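PDB 5I2A: diol-dehydratase from Roseburia inulinivorans, which probably dehydrates 1,2-propanediol without vitamin B12, as a lyase of the glycyl radical enzyme family. Local coordinates for residues Pro48-Lys53 and Leu207-Ile212. Sequence-based numbering, arbitrary orientation.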
loop_
_atom_site.group_PDB
_atom_site.type_symbol
_atom_site.label_atom_id
_atom_site.label_comp_id
_atom_site.label_asym_id
_atom_site.label_seq_id
_atom_site.Cartn_x
_atom_site.Cartn_y
_atom_site.Cartn_z
ATOM N N PRO A 48 -2.434 -9.689 4.622
ATOM C CA PRO A 48 -2.502 -8.230 4.487
ATOM C C PRO A 48 -2.180 -7.543 5.809
ATOM O O PRO A 48 -2.529 -8.067 6.871
ATOM C CB PRO A 48 -3.960 -7.973 4.086
ATOM C CG PRO A 48 -4.464 -9.286 3.580
ATOM C CD PRO A 48 -3.745 -10.315 4.377
ATOM N N VAL A 49 -1.534 -6.387 5.725
ATOM C CA VAL A 49 -1.086 -5.644 6.894
ATOM C C VAL A 49 -2.185 -5.457 7.944
ATOM O O VAL A 49 -1.970 -5.712 9.121
ATOM C CB VAL A 49 -0.563 -4.246 6.505
ATOM C CG1 VAL A 49 -0.022 -3.549 7.732
ATOM C CG2 VAL A 49 0.521 -4.352 5.442
ATOM N N VAL A 50 -3.359 -5.014 7.516
ATOM C CA VAL A 50 -4.370 -4.662 8.488
ATOM C C VAL A 50 -4.873 -5.917 9.219
ATOM O O VAL A 50 -5.244 -5.846 10.388
ATOM C CB VAL A 50 -5.539 -3.876 7.841
ATOM C CG1 VAL A 50 -6.405 -4.766 6.948
ATOM C CG2 VAL A 50 -6.381 -3.227 8.922
ATOM N N MET A 51 -4.863 -7.063 8.538
ATOM C CA MET A 51 -5.245 -8.322 9.173
ATOM C C MET A 51 -4.169 -8.725 10.178
ATOM O O MET A 51 -4.470 -9.204 11.274
ATOM C CB MET A 51 -5.457 -9.431 8.135
ATOM C CG MET A 51 -5.797 -10.794 8.748
ATOM S SD MET A 51 -7.247 -10.774 9.832
ATOM C CE MET A 51 -8.530 -10.250 8.688
ATOM N N ARG A 52 -2.913 -8.497 9.821
ATOM C CA ARG A 52 -1.830 -8.794 10.746
ATOM C C ARG A 52 -1.932 -7.927 12.008
ATOM O O ARG A 52 -1.653 -8.417 13.104
ATOM C CB ARG A 52 -0.473 -8.606 10.075
ATOM C CG ARG A 52 -0.273 -9.521 8.845
ATOM C CD ARG A 52 1.123 -9.371 8.266
ATOM N NE ARG A 52 2.145 -9.992 9.100
ATOM C CZ ARG A 52 3.448 -9.749 8.986
ATOM N NH1 ARG A 52 3.889 -8.877 8.091
ATOM N NH2 ARG A 52 4.314 -10.368 9.774
ATOM N N LYS A 53 -2.341 -6.663 11.858
ATOM C CA LYS A 53 -2.489 -5.764 13.022
ATOM C C LYS A 53 -3.617 -6.249 13.940
ATOM O O LYS A 53 -3.489 -6.218 15.162
ATOM C CB LYS A 53 -2.782 -4.313 12.597
ATOM C CG LYS A 53 -1.733 -3.638 11.727
ATOM C CD LYS A 53 -0.485 -3.317 12.483
ATOM C CE LYS A 53 -0.759 -2.233 13.520
ATOM N NZ LYS A 53 0.399 -2.093 14.409
ATOM N N LEU A 207 -12.904 -4.784 7.270
ATOM C CA LEU A 207 -14.095 -5.084 8.064
ATOM C C LEU A 207 -13.895 -6.352 8.916
ATOM O O LEU A 207 -14.273 -6.365 10.078
ATOM C CB LEU A 207 -15.335 -5.213 7.165
ATOM C CG LEU A 207 -15.751 -3.926 6.423
ATOM C CD1 LEU A 207 -16.982 -4.120 5.549
ATOM C CD2 LEU A 207 -15.990 -2.777 7.405
ATOM N N GLU A 208 -13.287 -7.403 8.362
ATOM C CA GLU A 208 -13.026 -8.609 9.154
ATOM C C GLU A 208 -12.064 -8.304 10.289
ATOM O O GLU A 208 -12.196 -8.847 11.379
ATOM C CB GLU A 208 -12.441 -9.742 8.309
ATOM C CG GLU A 208 -13.296 -10.189 7.142
ATOM C CD GLU A 208 -14.356 -11.198 7.523
ATOM O OE1 GLU A 208 -14.594 -11.408 8.737
ATOM O OE2 GLU A 208 -14.947 -11.794 6.591
ATOM N N SER A 209 -11.084 -7.450 10.009
ATOM C CA SER A 209 -10.116 -7.017 11.011
ATOM C C SER A 209 -10.784 -6.308 12.189
ATOM O O SER A 209 -10.363 -6.463 13.330
ATOM C CB SER A 209 -9.077 -6.085 10.387
ATOM O OG SER A 209 -8.295 -6.791 9.448
ATOM N N ILE A 210 -11.813 -5.523 11.906
ATOM C CA ILE A 210 -12.556 -4.880 12.980
ATOM C C ILE A 210 -13.235 -5.925 13.873
ATOM O O ILE A 210 -13.169 -5.832 15.097
ATOM C CB ILE A 210 -13.603 -3.904 12.444
ATOM C CG1 ILE A 210 -12.917 -2.718 11.754
ATOM C CG2 ILE A 210 -14.522 -3.429 13.581
ATOM C CD1 ILE A 210 -13.901 -1.705 11.086
ATOM N N LEU A 211 -13.870 -6.924 13.259
ATOM C CA LEU A 211 -14.556 -7.967 14.024
ATOM C C LEU A 211 -13.584 -8.645 14.994
ATOM O O LEU A 211 -13.861 -8.795 16.182
ATOM C CB LEU A 211 -15.191 -9.008 13.084
ATOM C CG LEU A 211 -16.355 -8.524 12.213
ATOM C CD1 LEU A 211 -16.936 -9.670 11.392
ATOM C CD2 LEU A 211 -17.434 -7.857 13.061
ATOM N N ILE A 212 -12.428 -9.022 14.475
ATOM C CA ILE A 212 -11.398 -9.646 15.277
ATOM C C ILE A 212 -10.957 -8.722 16.423
ATOM O O ILE A 212 -10.822 -9.165 17.565
ATOM C CB ILE A 212 -10.204 -10.048 14.401
ATOM C CG1 ILE A 212 -10.634 -11.180 13.460
ATOM C CG2 ILE A 212 -9.021 -10.488 15.262
ATOM C CD1 ILE A 212 -9.690 -11.441 12.314
#
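Ser209 points at the first turn of helix 49-63, its OG lodged between the side chains of Val50 and Met51. No hydrogen bond crosses here: Ser209 OG lies 3.3 Å from Val50 O, but the hydroxyl is hydrogen-bonded to Cys205 O, one turn earlier on helix 200-233, which satisfies it. Val50 CG1 comes up to Ser209 OG on one flank at 3.7 Å. On the other runs Met51, with CG anti to the backbone N (chi1 177°) and the chain then bent twice, which swings the thioether across the gap. Met51 CE reaches Ser209 OG at 3.5 Å and rests beside Glu208 CB. Met51 SD meets Ile212 CD1 at 3.5 Å, the two side chains crossing nearly at right angles. Replacing Met51 with an alanine would probably leave Ile212 CD1 without its sulfur neighbour and open a gap beside Ser209. Segments 49-53 and 207-212 run almost parallel, 3° apart with axes 8.8 Å from each other, a spacing consistent with the small Ser209 side chain between them. This is helix-helix packing near the surface of the pyruvate formate lyase-like region. Helix 525-529 adjoins the pair through Pro525, which touches Val50 and Ser209, and helix 171-190 packs against Glu208 through Met190.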